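SIRV1 hypothetical protein ORF119 (Sulfolobus islandicus rudivirus 1 variant xx, PDB 2X3G) is of unknown function, a small viral protein with an antiparallel sheet flanked by helices. Local coordinates at residues H10-T23 with S88-I102. Residues are numbered along the deposited sequence; the frame is centred on the assembly and turned at random. Where two conformers were deposited one is given.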
loop_
_atom_site.group_PDB
_atom_site.type_symbol
_atom_site.label_atom_id
_atom_site.label_comp_id
_atom_site.label_asym_id
_atom_site.label_seq_id
_atom_site.Cartn_x
_atom_site.Cartn_y
_atom_site.Cartn_z
ATOM N N HIS A 10 -6.720 21.287 -0.539
ATOM C CA HIS A 10 -5.943 21.903 -1.611
ATOM C C HIS A 10 -6.541 23.250 -2.024
ATOM O O HIS A 10 -5.821 24.211 -2.287
ATOM C CB HIS A 10 -5.921 20.995 -2.829
ATOM C CG HIS A 10 -5.004 21.462 -3.910
ATOM N ND1 HIS A 10 -3.734 21.925 -3.668
ATOM C CD2 HIS A 10 -5.180 21.527 -5.252
ATOM C CE1 HIS A 10 -3.159 22.249 -4.814
ATOM N NE2 HIS A 10 -4.008 21.996 -5.791
ATOM N N PHE A 11 -7.862 23.306 -2.066
ATOM C CA PHE A 11 -8.548 24.475 -2.592
ATOM C C PHE A 11 -9.108 25.380 -1.505
ATOM O O PHE A 11 -9.920 26.263 -1.803
ATOM C CB PHE A 11 -9.631 24.028 -3.576
ATOM C CG PHE A 11 -9.103 23.515 -4.875
ATOM C CD1 PHE A 11 -8.457 24.374 -5.744
ATOM C CD2 PHE A 11 -9.272 22.179 -5.254
ATOM C CE1 PHE A 11 -7.986 23.920 -6.967
ATOM C CE2 PHE A 11 -8.817 21.726 -6.473
ATOM C CZ PHE A 11 -8.167 22.587 -7.326
ATOM N N SER A 12 -8.680 25.176 -0.252
ATOM C CA SER A 12 -9.017 26.079 0.854
ATOM C C SER A 12 -7.801 26.623 1.596
ATOM O O SER A 12 -7.933 27.525 2.415
ATOM C CB SER A 12 -9.968 25.388 1.848
ATOM O OG SER A 12 -9.511 24.093 2.213
ATOM N N TYR A 13 -6.620 26.069 1.320
ATOM C CA TYR A 13 -5.366 26.556 1.886
ATOM C C TYR A 13 -4.522 27.223 0.823
ATOM O O TYR A 13 -4.484 26.769 -0.307
ATOM C CB TYR A 13 -4.589 25.394 2.550
ATOM C CG TYR A 13 -5.220 25.000 3.853
ATOM C CD1 TYR A 13 -4.735 25.491 5.064
ATOM C CD2 TYR A 13 -6.347 24.207 3.898
ATOM C CE1 TYR A 13 -5.326 25.154 6.239
ATOM C CE2 TYR A 13 -6.941 23.863 5.073
ATOM C CZ TYR A 13 -6.438 24.354 6.256
ATOM O OH TYR A 13 -7.042 24.051 7.455
ATOM N N ILE A 14 -3.808 28.285 1.200
ATOM C CA ILE A 14 -3.061 29.046 0.205
ATOM C C ILE A 14 -1.971 28.174 -0.403
ATOM O O ILE A 14 -1.828 28.111 -1.624
ATOM C CB ILE A 14 -2.472 30.342 0.820
ATOM C CG1 ILE A 14 -3.600 31.306 1.204
ATOM C CG2 ILE A 14 -1.545 31.032 -0.155
ATOM C CD1 ILE A 14 -3.135 32.402 2.121
ATOM N N TYR A 15 -1.278 27.430 0.453
ATOM C CA TYR A 15 -0.114 26.653 0.040
ATOM C C TYR A 15 -0.329 25.162 0.234
ATOM O O TYR A 15 -0.726 24.727 1.306
ATOM C CB TYR A 15 1.120 27.084 0.823
ATOM C CG TYR A 15 1.360 28.572 0.765
ATOM C CD1 TYR A 15 1.832 29.150 -0.399
ATOM C CD2 TYR A 15 1.078 29.408 1.862
ATOM C CE1 TYR A 15 2.022 30.533 -0.487
ATOM C CE2 TYR A 15 1.262 30.767 1.787
ATOM C CZ TYR A 15 1.752 31.326 0.621
ATOM O OH TYR A 15 1.949 32.682 0.515
ATOM N N THR A 16 -0.080 24.406 -0.833
ATOM C CA THR A 16 -0.048 22.945 -0.798
ATOM C C THR A 16 1.357 22.530 -1.225
ATOM O O THR A 16 1.727 22.691 -2.392
ATOM C CB THR A 16 -1.017 22.304 -1.796
ATOM O OG1 THR A 16 -2.376 22.692 -1.517
ATOM C CG2 THR A 16 -0.896 20.791 -1.697
ATOM N N TYR A 17 2.127 22.024 -0.272
ATOM C CA TYR A 17 3.499 21.592 -0.533
ATOM C C TYR A 17 3.526 20.079 -0.648
ATOM O O TYR A 17 3.013 19.385 0.232
ATOM C CB TYR A 17 4.405 22.007 0.606
ATOM C CG TYR A 17 4.593 23.487 0.762
ATOM C CD1 TYR A 17 5.466 24.174 -0.058
ATOM C CD2 TYR A 17 3.876 24.201 1.729
ATOM C CE1 TYR A 17 5.664 25.532 0.086
ATOM C CE2 TYR A 17 4.073 25.582 1.883
ATOM C CZ TYR A 17 4.973 26.229 1.038
ATOM O OH TYR A 17 5.195 27.568 1.146
ATOM N N PHE A 18 4.122 19.590 -1.735
ATOM C CA PHE A 18 4.344 18.174 -1.984
ATOM C C PHE A 18 5.824 17.923 -1.764
ATOM O O PHE A 18 6.652 18.401 -2.528
ATOM C CB PHE A 18 3.885 17.798 -3.411
ATOM C CG PHE A 18 4.232 16.402 -3.822
ATOM C CD1 PHE A 18 4.030 15.342 -2.958
ATOM C CD2 PHE A 18 4.747 16.149 -5.080
ATOM C CE1 PHE A 18 4.380 14.057 -3.323
ATOM C CE2 PHE A 18 5.076 14.871 -5.465
ATOM C CZ PHE A 18 4.892 13.816 -4.585
ATOM N N ILE A 19 6.128 17.210 -0.677
ATOM C CA ILE A 19 7.477 16.906 -0.268
ATOM C C ILE A 19 7.762 15.411 -0.417
ATOM O O ILE A 19 7.016 14.571 0.076
ATOM C CB ILE A 19 7.658 17.289 1.209
ATOM C CG1 ILE A 19 7.082 18.687 1.489
ATOM C CG2 ILE A 19 9.139 17.117 1.636
ATOM C CD1 ILE A 19 7.054 19.038 2.981
ATOM N N THR A 20 8.843 15.086 -1.121
ATOM C CA THR A 20 9.295 13.736 -1.240
ATOM C C THR A 20 10.642 13.616 -0.546
ATOM O O THR A 20 11.547 14.410 -0.790
ATOM C CB THR A 20 9.413 13.324 -2.698
ATOM O OG1 THR A 20 8.178 13.601 -3.338
ATOM C CG2 THR A 20 9.704 11.831 -2.814
ATOM N N ILE A 21 10.765 12.604 0.304
ATOM C CA ILE A 21 11.980 12.389 1.089
ATOM C C ILE A 21 12.439 10.963 0.830
ATOM O O ILE A 21 11.640 10.033 0.922
ATOM C CB ILE A 21 11.711 12.617 2.607
ATOM C CG1 ILE A 21 11.053 13.977 2.831
ATOM C CG2 ILE A 21 13.005 12.459 3.451
ATOM C CD1 ILE A 21 9.554 13.894 2.997
ATOM N N THR A 22 13.707 10.810 0.447
ATOM C CA THR A 22 14.319 9.508 0.311
ATOM C C THR A 22 15.582 9.425 1.155
ATOM O O THR A 22 16.331 10.397 1.276
ATOM C CB THR A 22 14.648 9.225 -1.166
ATOM O OG1 THR A 22 13.443 9.375 -1.945
ATOM C CG2 THR A 22 15.196 7.823 -1.333
ATOM N N THR A 23 15.815 8.260 1.756
ATOM C CA THR A 23 17.098 7.979 2.381
ATOM C C THR A 23 17.657 6.699 1.817
ATOM O O THR A 23 16.928 5.912 1.219
ATOM C CB THR A 23 16.984 7.812 3.892
ATOM O OG1 THR A 23 16.202 6.649 4.190
ATOM C CG2 THR A 23 16.334 9.021 4.507
ATOM N N SER A 88 18.872 13.072 4.136
ATOM C CA SER A 88 17.759 12.733 3.264
ATOM C C SER A 88 17.932 13.476 1.963
ATOM O O SER A 88 18.494 14.569 1.958
ATOM C CB SER A 88 16.439 13.165 3.889
ATOM O OG SER A 88 16.102 12.347 4.993
ATOM N N ASP A 89 17.500 12.860 0.865
ATOM C CA ASP A 89 17.241 13.574 -0.382
ATOM C C ASP A 89 15.811 14.085 -0.378
ATOM O O ASP A 89 14.854 13.287 -0.371
ATOM C CB ASP A 89 17.467 12.653 -1.568
ATOM C CG ASP A 89 18.924 12.326 -1.782
ATOM O OD1 ASP A 89 19.810 13.140 -1.401
ATOM O OD2 ASP A 89 19.177 11.258 -2.359
ATOM N N ILE A 90 15.655 15.408 -0.405
ATOM C CA ILE A 90 14.365 16.040 -0.225
ATOM C C ILE A 90 14.051 16.918 -1.428
ATOM O O ILE A 90 14.900 17.678 -1.879
ATOM C CB ILE A 90 14.341 16.922 1.061
ATOM C CG1 ILE A 90 14.565 16.043 2.302
ATOM C CG2 ILE A 90 13.056 17.709 1.143
ATOM C CD1 ILE A 90 14.795 16.790 3.628
ATOM N N ARG A 91 12.828 16.806 -1.929
ATOM C CA ARG A 91 12.328 17.691 -2.961
ATOM C C ARG A 91 11.041 18.304 -2.448
ATOM O O ARG A 91 10.248 17.634 -1.798
ATOM C CB ARG A 91 12.109 16.898 -4.247
ATOM C CG ARG A 91 11.567 17.687 -5.384
ATOM C CD ARG A 91 11.312 16.736 -6.551
ATOM N NE ARG A 91 10.665 17.428 -7.644
ATOM C CZ ARG A 91 10.512 16.909 -8.853
ATOM N NH1 ARG A 91 10.980 15.697 -9.127
ATOM N NH2 ARG A 91 9.912 17.619 -9.783
ATOM N N ILE A 92 10.878 19.601 -2.684
ATOM C CA ILE A 92 9.687 20.316 -2.269
ATOM C C ILE A 92 9.119 21.051 -3.477
ATOM O O ILE A 92 9.839 21.752 -4.170
ATOM C CB ILE A 92 9.954 21.323 -1.120
ATOM C CG1 ILE A 92 10.606 20.629 0.069
ATOM C CG2 ILE A 92 8.641 22.041 -0.691
ATOM C CD1 ILE A 92 10.981 21.577 1.241
ATOM N N GLU A 93 7.814 20.885 -3.700
ATOM C CA GLU A 93 7.119 21.497 -4.822
ATOM C C GLU A 93 5.873 22.155 -4.261
ATOM O O GLU A 93 5.244 21.630 -3.342
ATOM C CB GLU A 93 6.690 20.438 -5.863
ATOM C CG GLU A 93 7.791 19.826 -6.714
ATOM C CD GLU A 93 8.365 20.784 -7.751
ATOM O OE1 GLU A 93 7.728 21.825 -8.056
ATOM O OE2 GLU A 93 9.468 20.498 -8.266
ATOM N N LEU A 94 5.511 23.301 -4.816
ATOM C CA LEU A 94 4.209 23.877 -4.556
ATOM C C LEU A 94 3.301 23.310 -5.592
ATOM O O LEU A 94 3.580 23.418 -6.784
ATOM C CB LEU A 94 4.229 25.405 -4.690
ATOM C CG LEU A 94 4.218 26.240 -3.425
ATOM C CD1 LEU A 94 4.038 27.711 -3.846
ATOM C CD2 LEU A 94 3.118 25.825 -2.442
ATOM N N VAL A 95 2.211 22.686 -5.165
ATOM C CA VAL A 95 1.282 22.097 -6.113
ATOM C C VAL A 95 0.329 23.174 -6.611
ATOM O O VAL A 95 -0.406 23.741 -5.811
ATOM C CB VAL A 95 0.446 20.973 -5.466
ATOM C CG1 VAL A 95 -0.492 20.378 -6.523
ATOM C CG2 VAL A 95 1.389 19.905 -4.880
ATOM N N PRO A 96 0.306 23.429 -7.931
ATOM C CA PRO A 96 -0.621 24.480 -8.396
ATOM C C PRO A 96 -2.092 24.149 -8.113
ATOM O O PRO A 96 -2.486 22.970 -8.028
ATOM C CB PRO A 96 -0.355 24.546 -9.904
ATOM C CG PRO A 96 1.010 23.898 -10.085
ATOM C CD PRO A 96 1.052 22.823 -9.050
ATOM N N LYS A 97 -2.902 25.196 -8.019
ATOM C CA LYS A 97 -4.331 25.048 -7.743
ATOM C C LYS A 97 -5.124 24.578 -8.951
ATOM O O LYS A 97 -5.978 25.312 -9.491
ATOM C CB LYS A 97 -4.906 26.365 -7.236
ATOM C CG LYS A 97 -4.217 26.895 -5.951
ATOM C CD LYS A 97 -4.120 25.813 -4.857
ATOM C CE LYS A 97 -3.628 26.457 -3.532
ATOM N NZ LYS A 97 -3.350 25.460 -2.461
ATOM N N SER A 98 -4.850 23.349 -9.387
ATOM C CA SER A 98 -5.586 22.732 -10.467
ATOM C C SER A 98 -5.973 21.344 -9.994
ATOM O O SER A 98 -5.230 20.735 -9.219
ATOM C CB SER A 98 -4.774 22.701 -11.772
ATOM O OG SER A 98 -4.238 21.426 -12.075
ATOM N N ILE A 99 -7.159 20.895 -10.408
ATOM C CA ILE A 99 -7.688 19.589 -9.999
ATOM C C ILE A 99 -6.797 18.496 -10.544
ATOM O O ILE A 99 -6.456 17.554 -9.834
ATOM C CB ILE A 99 -9.138 19.359 -10.460
ATOM C CG1 ILE A 99 -10.083 20.328 -9.743
ATOM C CG2 ILE A 99 -9.575 17.907 -10.192
ATOM C CD1 ILE A 99 -11.475 20.409 -10.309
ATOM N N SER A 100 -6.413 18.636 -11.809
ATOM C CA SER A 100 -5.551 17.660 -12.464
ATOM C C SER A 100 -4.231 17.485 -11.741
ATOM O O SER A 100 -3.772 16.364 -11.570
ATOM C CB SER A 100 -5.286 18.056 -13.914
ATOM O OG SER A 100 -4.321 17.184 -14.472
ATOM N N ASP A 101 -3.631 18.590 -11.295
ATOM C CA ASP A 101 -2.332 18.523 -10.656
ATOM C C ASP A 101 -2.405 17.839 -9.309
ATOM O O ASP A 101 -1.582 16.979 -9.031
ATOM C CB ASP A 101 -1.713 19.901 -10.493
ATOM C CG ASP A 101 -1.168 20.450 -11.785
ATOM O OD1 ASP A 101 -0.950 19.682 -12.751
ATOM O OD2 ASP A 101 -0.986 21.668 -11.842
ATOM N N ILE A 102 -3.371 18.209 -8.475
ATOM C CA ILE A 102 -3.465 17.608 -7.135
ATOM C C ILE A 102 -3.850 16.127 -7.228
ATOM O O ILE A 102 -3.286 15.305 -6.507
ATOM C CB ILE A 102 -4.380 18.422 -6.140
ATOM C CG1 ILE A 102 -4.160 17.927 -4.699
ATOM C CG2 ILE A 102 -5.849 18.391 -6.527
ATOM C CD1 ILE A 102 -2.732 18.170 -4.203
HETATM O O HOH W 1 -0.683 25.353 -3.651
HETATM O O HOH W 2 8.194 16.712 -4.152
HETATM O O HOH W 3 13.535 12.662 -2.885
#
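Strands 15-22 and 89-94 pair antiparallel at 156°, with F18-E93, T20-R91 and T22-D89 as hydrogen-bonded pairs, and V95 N extends the pairing to T16 O (2.8 Å). They are the first and last strands of a ferredoxin-like sheet, 15-22 central and 89-94 at the edge within this chain. On one face, I19 touches I90 and I92, I21 touches I90, and helix 77-82 covers I90 and I92. L94 CD2 sits over the Y17 ring face, 3.9 Å from its centroid. F18 points to the other face; its CB touches V95 CG2, just past the strand, and the side chain packs on helix 99-109. The H10 ring is clamped between I102 on one face and K97 CD on the opposite one. H10 CG is anti to the backbone N (chi1 -172°), and H10 NE2 donates to P96 O (2.9 Å) from above the carbonyl plane. H10 ND1 shares a hydrogen bond with T16 OG1 (2.7 Å); gripped at both nitrogens, the ring is held in its rotation. K97 NZ donates to H10 O and Y13 O, both at 2.8 Å. These neutral oxygens hold the ammonium, and K97 joins the 10-15 link to the one from strand 89-94 to helix 99-109.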